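Local coordinates for protein endonuclease V isoform X2 (Ciona intestinalis, PDB 6OZI) that probably hydrolyses a phosphodiester bond near inosine in nucleic acids, in a metal-dependent reaction for which RNA is the likely natural substrate of the eukaryotic enzymes, at residues Q67-T72 with K102-N107; Q96-L101 with Q111-D116. The protein carries 1 engineered substitution. One frame throughout, in Å; residues are numbered along the deposited sequence. Where two conformers were deposited one is given.

Interaction 1: residues Q67-T72 with K102-N107; sequences QVYMNT and KAKKPN. With K (potassium ion), chain E.
Tyr69 meets the alkyl chains of Lys104 and Lys105 along the CD2-CE2 side of its ring. CD2 of Tyr69 lies 3.9 Å from CG of Lys105, which approaches the ring obliquely. CE2 of Tyr69 lies 4.2 Å from CD of Lys104, which sits at the ring edge, near its plane. Lys104 was deposited in two conformers, so that detail is doubtful. The contact is apolar and small. Lys105 bends at its second torsion (chi2 -68°), which takes NZ away from the strand while CG stays near the ring. The tyrosine CG is anti to the backbone N (chi1 176°), and the ring extends from strand 67-76 toward the end of helix 86-104. Lys105 is the first residue to leave helical geometry there.

This strand is an outermost strand of the mixed sheet in an RNase H-like fold. Its one sheet neighbour within the chain is strand 52-61. Val68 and Tyr69 both face Val59 there and form a classic beta bulge. Val59, Leu100 and Leu101 also pack on Tyr69, which is buried although the lysines are exposed.

Further along the strand, Asn71 and Thr72 hold a potassium ion. OD1 of Asn71 binds the ion at 2.8 Å, and so does the backbone O of Thr72. Three waters are also ligands. Water 2 is at 2.7 Å from the ion, and the other two are longer. ND2 of Asn71 donates to water 1 at 3.2 Å, so this water links the amide nitrogen to the ion. ND2 also hydrogen-bonds to OE1 of Glu97 on the helix. With OD1 on the metal and ND2 bonded to Glu97, the rotation of the carboxamide is fixed.

Interaction 2: residues Q96-L101 with Q111-D116; sequences QELQLL and QVFLLD. With nucleotides of chain C.
Phe113 of strand 112-116 packs against Leu98 and Leu101 of helix 86-104, the helix of a beta-alpha-beta crossover from strand 67-76 in this RNase H-like fold. Leu98 CD1 lies 3.8 Å from Phe113 CZ and 3.9 Å from Phe113 CE1, and it comes in obliquely. Leu101 CD2 reaches Phe113 CZ at 4.2 Å, at the ring edge and near its plane. The two leucines are three residues apart, so both branches converge on the far end of one ring. Phe113 points there with CG anti to its carbonyl carbon (chi1 -78°). Met57 of strand 52-61 also packs on the ring and on Leu101.

Asp116, farther along the strand, faces the bound nucleic acid. Its CG is 3.5 Å from OP1 of DT7 of chain C, and its CB is 3.6 Å from O3' of A6 of chain C. Asp42 lies close by, an arrangement consistent with the acidic metal site of RNase H-like nucleases. An asparagine here would probably leave the spot near OP1 of DT7 and Asp42 less negatively charged, with one carboxylate fewer. The helix contact, by contrast, is wholly apolar and buried, so it rests on fit rather than on directional bonds.

Overall arrangement
Interactions 1 and 2 have centres 9 Å apart and share helix 86-104, which lies against one sheet. Interaction 1 brings the C-terminal end of the helix to edge strand 67-76. Interaction 2 takes the preceding turns to the interior strand 112-116. The Asn71 to Glu97 hydrogen bond joins them, 3.0 Å from ND2 to OE1, and Tyr69 OH packs 3.6 Å from Leu101 CA. Glu97 OE2 also hydrogen-bonds to OG of Ser55 and OG1 of Thr73. The potassium ion of interaction 1 is about 11 Å from the Leu101 side chain. The nearest atom of interaction 1 is about 10 Å from the nucleic acid, whereas Asp116 of interaction 2 lies beside the nucleic acid backbone.

Interaction 1: residues Q67-T72 with K102-N107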
loop_
_atom_site.group_PDB
_atom_site.type_symbol
_atom_site.label_atom_id
_atom_site.label_comp_id
_atom_site.label_asym_id
_atom_site.label_seq_id
_atom_site.Cartn_x
_atom_site.Cartn_y
_atom_site.Cartn_z
ATOM N N GLN A 67 -3.711 -14.858 16.466
ATOM C CA GLN A 67 -5.050 -14.932 15.901
ATOM C C GLN A 67 -5.604 -16.344 16.085
ATOM O O GLN A 67 -4.969 -17.328 15.684
ATOM C CB GLN A 67 -5.024 -14.558 14.421
ATOM C CG GLN A 67 -6.399 -14.404 13.796
ATOM C CD GLN A 67 -6.314 -14.092 12.313
ATOM O OE1 GLN A 67 -5.822 -13.032 11.917
ATOM N NE2 GLN A 67 -6.784 -15.021 11.483
ATOM N N VAL A 68 -6.761 -16.446 16.733
ATOM C CA VAL A 68 -7.436 -17.727 16.912
ATOM C C VAL A 68 -8.787 -17.776 16.220
ATOM O O VAL A 68 -9.357 -18.872 16.097
ATOM C CB VAL A 68 -7.598 -18.086 18.407
ATOM C CG1 VAL A 68 -6.242 -18.325 19.057
ATOM C CG2 VAL A 68 -8.348 -16.985 19.140
ATOM N N TYR A 69 -9.320 -16.643 15.762
ATOM C CA TYR A 69 -10.584 -16.651 15.035
ATOM C C TYR A 69 -10.575 -15.552 13.986
ATOM O O TYR A 69 -10.070 -14.456 14.230
ATOM C CB TYR A 69 -11.772 -16.460 15.984
ATOM C CG TYR A 69 -13.136 -16.363 15.309
ATOM C CD1 TYR A 69 -13.640 -15.136 14.874
ATOM C CD2 TYR A 69 -13.932 -17.491 15.139
ATOM C CE1 TYR A 69 -14.885 -15.041 14.279
ATOM C CE2 TYR A 69 -15.174 -17.404 14.543
ATOM C CZ TYR A 69 -15.647 -16.178 14.117
ATOM O OH TYR A 69 -16.890 -16.101 13.530
ATOM N N MET A 70 -11.141 -15.848 12.821
ATOM C CA MET A 70 -11.324 -14.843 11.785
ATOM C C MET A 70 -12.543 -15.210 10.954
ATOM O O MET A 70 -12.776 -16.389 10.670
ATOM C CB MET A 70 -10.087 -14.719 10.885
ATOM C CG MET A 70 -10.160 -13.580 9.865
ATOM S SD MET A 70 -10.960 -14.046 8.310
ATOM C CE MET A 70 -9.585 -14.817 7.452
ATOM N N ASN A 71 -13.323 -14.199 10.578
ATOM C CA ASN A 71 -14.409 -14.401 9.630
ATOM C C ASN A 71 -14.657 -13.101 8.877
ATOM O O ASN A 71 -14.575 -12.016 9.461
ATOM C CB ASN A 71 -15.695 -14.879 10.322
ATOM C CG ASN A 71 -16.822 -15.146 9.334
ATOM O OD1 ASN A 71 -16.865 -16.195 8.687
ATOM N ND2 ASN A 71 -17.742 -14.198 9.217
ATOM N N THR A 72 -14.950 -13.218 7.582
ATOM C CA THR A 72 -15.340 -12.082 6.756
ATOM C C THR A 72 -16.712 -12.357 6.158
ATOM O O THR A 72 -17.074 -13.506 5.918
ATOM C CB THR A 72 -14.340 -11.809 5.618
ATOM O OG1 THR A 72 -14.291 -12.941 4.740
ATOM C CG2 THR A 72 -12.948 -11.545 6.170
ATOM N N LYS A 102 -20.472 -15.948 18.329
ATOM C CA LYS A 102 -21.073 -16.617 19.481
ATOM C C LYS A 102 -21.643 -17.980 19.110
ATOM O O LYS A 102 -21.605 -18.906 19.927
ATOM C CB LYS A 102 -22.167 -15.744 20.102
ATOM C CG LYS A 102 -21.646 -14.492 20.806
ATOM C CD LYS A 102 -22.777 -13.684 21.449
ATOM C CE LYS A 102 -22.220 -12.638 22.406
ATOM N NZ LYS A 102 -23.259 -11.755 23.002
ATOM N N ALA A 103 -22.158 -18.137 17.886
ATOM C CA ALA A 103 -22.697 -19.441 17.507
ATOM C C ALA A 103 -21.591 -20.426 17.144
ATOM O O ALA A 103 -21.701 -21.622 17.435
ATOM C CB ALA A 103 -23.675 -19.294 16.339
ATOM N N LYS A 104 -20.516 -19.939 16.525
ATOM C CA LYS A 104 -19.441 -20.803 16.044
ATOM C C LYS A 104 -18.474 -21.168 17.165
ATOM O O LYS A 104 -18.210 -22.344 17.426
ATOM C CB LYS A 104 -18.684 -20.100 14.910
ATOM C CG LYS A 104 -18.665 -20.854 13.599
ATOM C CD LYS A 104 -17.621 -20.283 12.647
ATOM C CE LYS A 104 -16.657 -21.374 12.190
ATOM N NZ LYS A 104 -16.032 -21.084 10.863
ATOM N N LYS A 105 -17.924 -20.157 17.830
ATOM C CA LYS A 105 -16.897 -20.343 18.853
ATOM C C LYS A 105 -17.282 -19.541 20.090
ATOM O O LYS A 105 -16.619 -18.558 20.438
ATOM C CB LYS A 105 -15.533 -19.895 18.326
ATOM C CG LYS A 105 -14.989 -20.711 17.149
ATOM C CD LYS A 105 -14.616 -22.130 17.535
ATOM C CE LYS A 105 -14.309 -22.953 16.298
ATOM N NZ LYS A 105 -13.755 -24.288 16.637
ATOM N N PRO A 106 -18.339 -19.950 20.796
ATOM C CA PRO A 106 -18.774 -19.162 21.960
ATOM C C PRO A 106 -17.714 -19.068 23.035
ATOM O O PRO A 106 -17.641 -18.054 23.740
ATOM C CB PRO A 106 -20.011 -19.921 22.457
ATOM C CG PRO A 106 -19.813 -21.320 21.975
ATOM C CD PRO A 106 -19.107 -21.199 20.649
ATOM N N ASN A 107 -16.881 -20.096 23.168
ATOM C CA ASN A 107 -15.814 -20.114 24.158
ATOM C C ASN A 107 -14.603 -19.288 23.748
ATOM O O ASN A 107 -13.661 -19.178 24.537
ATOM C CB ASN A 107 -15.413 -21.558 24.438
ATOM C CG ASN A 107 -16.553 -22.360 25.048
ATOM O OD1 ASN A 107 -17.382 -21.819 25.782
ATOM N ND2 ASN A 107 -16.614 -23.645 24.727
HETATM K K K E . -17.344 -16.264 5.890
HETATM O O HOH W 1 -19.895 -14.810 6.925
HETATM O O HOH W 2 -15.876 -15.657 3.697
HETATM O O HOH W 3 -14.183 -16.276 6.315
#

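Interaction 2: residues Q96-L101 with Q111-D116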
loop_
_atom_site.group_PDB
_atom_site.type_symbol
_atom_site.label_atom_id
_atom_site.label_comp_id
_atom_site.label_asym_id
_atom_site.label_seq_id
_atom_site.Cartn_x
_atom_site.Cartn_y
_atom_site.Cartn_z
ATOM N N GLN A 96 -24.059 -8.812 13.360
ATOM C CA GLN A 96 -24.067 -10.073 12.622
ATOM C C GLN A 96 -22.779 -10.864 12.858
ATOM O O GLN A 96 -22.821 -12.070 13.137
ATOM C CB GLN A 96 -24.303 -9.814 11.135
ATOM C CG GLN A 96 -25.726 -9.362 10.821
ATOM C CD GLN A 96 -26.786 -10.354 11.308
ATOM O OE1 GLN A 96 -26.598 -11.576 11.255
ATOM N NE2 GLN A 96 -27.904 -9.825 11.799
ATOM N N GLU A 97 -21.614 -10.209 12.713
ATOM C CA GLU A 97 -20.356 -10.907 12.979
ATOM C C GLU A 97 -20.335 -11.467 14.393
ATOM O O GLU A 97 -19.926 -12.613 14.608
ATOM C CB GLU A 97 -19.155 -9.980 12.763
ATOM C CG GLU A 97 -18.873 -9.578 11.317
ATOM C CD GLU A 97 -18.296 -10.717 10.477
ATOM O OE1 GLU A 97 -18.047 -11.816 11.015
ATOM O OE2 GLU A 97 -18.095 -10.511 9.265
ATOM N N LEU A 98 -20.777 -10.669 15.369
ATOM C CA LEU A 98 -20.754 -11.087 16.765
ATOM C C LEU A 98 -21.639 -12.303 16.980
ATOM O O LEU A 98 -21.253 -13.254 17.667
ATOM C CB LEU A 98 -21.206 -9.934 17.660
ATOM C CG LEU A 98 -21.212 -10.205 19.164
ATOM C CD1 LEU A 98 -19.788 -10.426 19.649
ATOM C CD2 LEU A 98 -21.868 -9.057 19.917
ATOM N N GLN A 99 -22.855 -12.272 16.425
ATOM C CA GLN A 99 -23.757 -13.410 16.548
ATOM C C GLN A 99 -23.149 -14.661 15.921
ATOM O O GLN A 99 -23.269 -15.768 16.467
ATOM C CB GLN A 99 -25.103 -13.058 15.912
ATOM C CG GLN A 99 -25.946 -14.235 15.484
ATOM C CD GLN A 99 -27.347 -13.815 15.050
ATOM O OE1 GLN A 99 -27.517 -12.904 14.231
ATOM N NE2 GLN A 99 -28.355 -14.506 15.569
ATOM N N LEU A 100 -22.491 -14.503 14.766
ATOM C CA LEU A 100 -21.801 -15.631 14.146
ATOM C C LEU A 100 -20.691 -16.172 15.046
ATOM O O LEU A 100 -20.562 -17.388 15.222
ATOM C CB LEU A 100 -21.244 -15.204 12.791
ATOM C CG LEU A 100 -20.570 -16.265 11.933
ATOM C CD1 LEU A 100 -21.456 -17.476 11.789
ATOM C CD2 LEU A 100 -20.292 -15.656 10.579
ATOM N N LEU A 101 -19.881 -15.285 15.627
ATOM C CA LEU A 101 -18.825 -15.723 16.539
ATOM C C LEU A 101 -19.407 -16.482 17.727
ATOM O O LEU A 101 -18.908 -17.550 18.102
ATOM C CB LEU A 101 -18.012 -14.518 17.011
ATOM C CG LEU A 101 -17.045 -14.733 18.175
ATOM C CD1 LEU A 101 -15.931 -15.702 17.805
ATOM C CD2 LEU A 101 -16.462 -13.403 18.624
ATOM N N GLN A 111 -13.159 -10.894 25.959
ATOM C CA GLN A 111 -13.650 -10.052 27.040
ATOM C C GLN A 111 -13.770 -8.596 26.622
ATOM O O GLN A 111 -14.449 -7.830 27.309
ATOM C CB GLN A 111 -12.735 -10.146 28.267
ATOM C CG GLN A 111 -12.764 -11.480 29.000
ATOM C CD GLN A 111 -12.022 -12.574 28.250
ATOM O OE1 GLN A 111 -11.051 -12.313 27.535
ATOM N NE2 GLN A 111 -12.482 -13.806 28.407
ATOM N N VAL A 112 -13.143 -8.204 25.514
ATOM C CA VAL A 112 -13.151 -6.814 25.060
ATOM C C VAL A 112 -12.848 -6.783 23.566
ATOM O O VAL A 112 -12.058 -7.587 23.062
ATOM C CB VAL A 112 -12.136 -5.965 25.864
ATOM C CG1 VAL A 112 -10.726 -6.523 25.712
ATOM C CG2 VAL A 112 -12.180 -4.516 25.413
ATOM N N PHE A 113 -13.497 -5.856 22.856
ATOM C CA PHE A 113 -13.210 -5.557 21.460
ATOM C C PHE A 113 -12.496 -4.217 21.311
ATOM O O PHE A 113 -12.867 -3.226 21.950
ATOM C CB PHE A 113 -14.496 -5.511 20.632
ATOM C CG PHE A 113 -15.042 -6.855 20.273
ATOM C CD1 PHE A 113 -15.875 -7.530 21.142
ATOM C CD2 PHE A 113 -14.749 -7.433 19.048
ATOM C CE1 PHE A 113 -16.401 -8.766 20.811
ATOM C CE2 PHE A 113 -15.273 -8.679 18.707
ATOM C CZ PHE A 113 -16.100 -9.344 19.595
ATOM N N LEU A 114 -11.502 -4.178 20.431
ATOM C CA LEU A 114 -10.966 -2.919 19.927
ATOM C C LEU A 114 -11.706 -2.549 18.648
ATOM O O LEU A 114 -11.796 -3.359 17.720
ATOM C CB LEU A 114 -9.465 -3.012 19.639
ATOM C CG LEU A 114 -8.570 -3.539 20.762
ATOM C CD1 LEU A 114 -7.100 -3.462 20.356
ATOM C CD2 LEU A 114 -8.817 -2.780 22.061
ATOM N N LEU A 115 -12.258 -1.343 18.614
ATOM C CA LEU A 115 -13.015 -0.860 17.471
ATOM C C LEU A 115 -12.355 0.396 16.913
ATOM O O LEU A 115 -11.846 1.230 17.671
ATOM C CB LEU A 115 -14.467 -0.578 17.867
ATOM C CG LEU A 115 -15.242 -1.823 18.308
ATOM C CD1 LEU A 115 -16.631 -1.458 18.801
ATOM C CD2 LEU A 115 -15.314 -2.837 17.162
ATOM N N ASP A 116 -12.362 0.521 15.587
ATOM C CA ASP A 116 -11.745 1.666 14.931
ATOM C C ASP A 116 -12.554 2.927 15.192
ATOM O O ASP A 116 -13.771 2.947 14.997
ATOM C CB ASP A 116 -11.637 1.442 13.422
ATOM C CG ASP A 116 -10.745 0.275 13.066
ATOM O OD1 ASP A 116 -9.511 0.464 13.082
ATOM O OD2 ASP A 116 -11.272 -0.817 12.761
ATOM P P A C 6 -9.760 6.819 12.018
ATOM O OP1 A C 6 -8.998 5.795 12.775
ATOM O OP2 A C 6 -9.072 7.672 11.014
ATOM O "O5'" A C 6 -10.960 6.057 11.302
ATOM C "C5'" A C 6 -11.712 5.068 11.991
ATOM C "C4'" A C 6 -12.705 4.419 11.067
ATOM O "O4'" A C 6 -13.620 5.427 10.574
ATOM C "C3'" A C 6 -12.105 3.810 9.814
ATOM O "O3'" A C 6 -11.642 2.493 10.031
ATOM C "C2'" A C 6 -13.239 3.900 8.801
ATOM O "O2'" A C 6 -14.166 2.841 8.985
ATOM C "C1'" A C 6 -13.918 5.194 9.218
ATOM N N9 A C 6 -13.499 6.378 8.446
ATOM C C8 A C 6 -12.828 7.480 8.925
ATOM N N7 A C 6 -12.635 8.414 8.026
ATOM C C5 A C 6 -13.234 7.900 6.885
ATOM C C6 A C 6 -13.385 8.409 5.580
ATOM N N6 A C 6 -12.920 9.601 5.187
ATOM N N1 A C 6 -14.044 7.642 4.680
ATOM C C2 A C 6 -14.510 6.448 5.067
ATOM N N3 A C 6 -14.434 5.866 6.261
ATOM C C4 A C 6 -13.781 6.653 7.133
ATOM P P DT C 7 -10.387 1.950 9.202
ATOM O OP1 DT C 7 -10.142 0.560 9.627
ATOM O OP2 DT C 7 -9.298 2.943 9.326
ATOM O "O5'" DT C 7 -10.900 1.976 7.687
ATOM C "C5'" DT C 7 -11.902 1.071 7.234
ATOM C "C4'" DT C 7 -12.203 1.324 5.769
ATOM O "O4'" DT C 7 -12.412 2.753 5.570
ATOM C "C3'" DT C 7 -11.073 0.920 4.811
ATOM O "O3'" DT C 7 -11.603 0.418 3.610
ATOM C "C2'" DT C 7 -10.346 2.233 4.580
ATOM C "C1'" DT C 7 -11.501 3.228 4.603
ATOM N N1 DT C 7 -11.052 4.602 4.953
ATOM C C2 DT C 7 -11.181 5.598 4.013
ATOM O O2 DT C 7 -11.695 5.422 2.925
ATOM N N3 DT C 7 -10.707 6.822 4.404
ATOM C C4 DT C 7 -10.104 7.140 5.611
ATOM O O4 DT C 7 -9.701 8.271 5.866
ATOM C C5 DT C 7 -9.981 6.045 6.550
ATOM C C7 DT C 7 -9.347 6.274 7.894
ATOM C C6 DT C 7 -10.447 4.836 6.176
#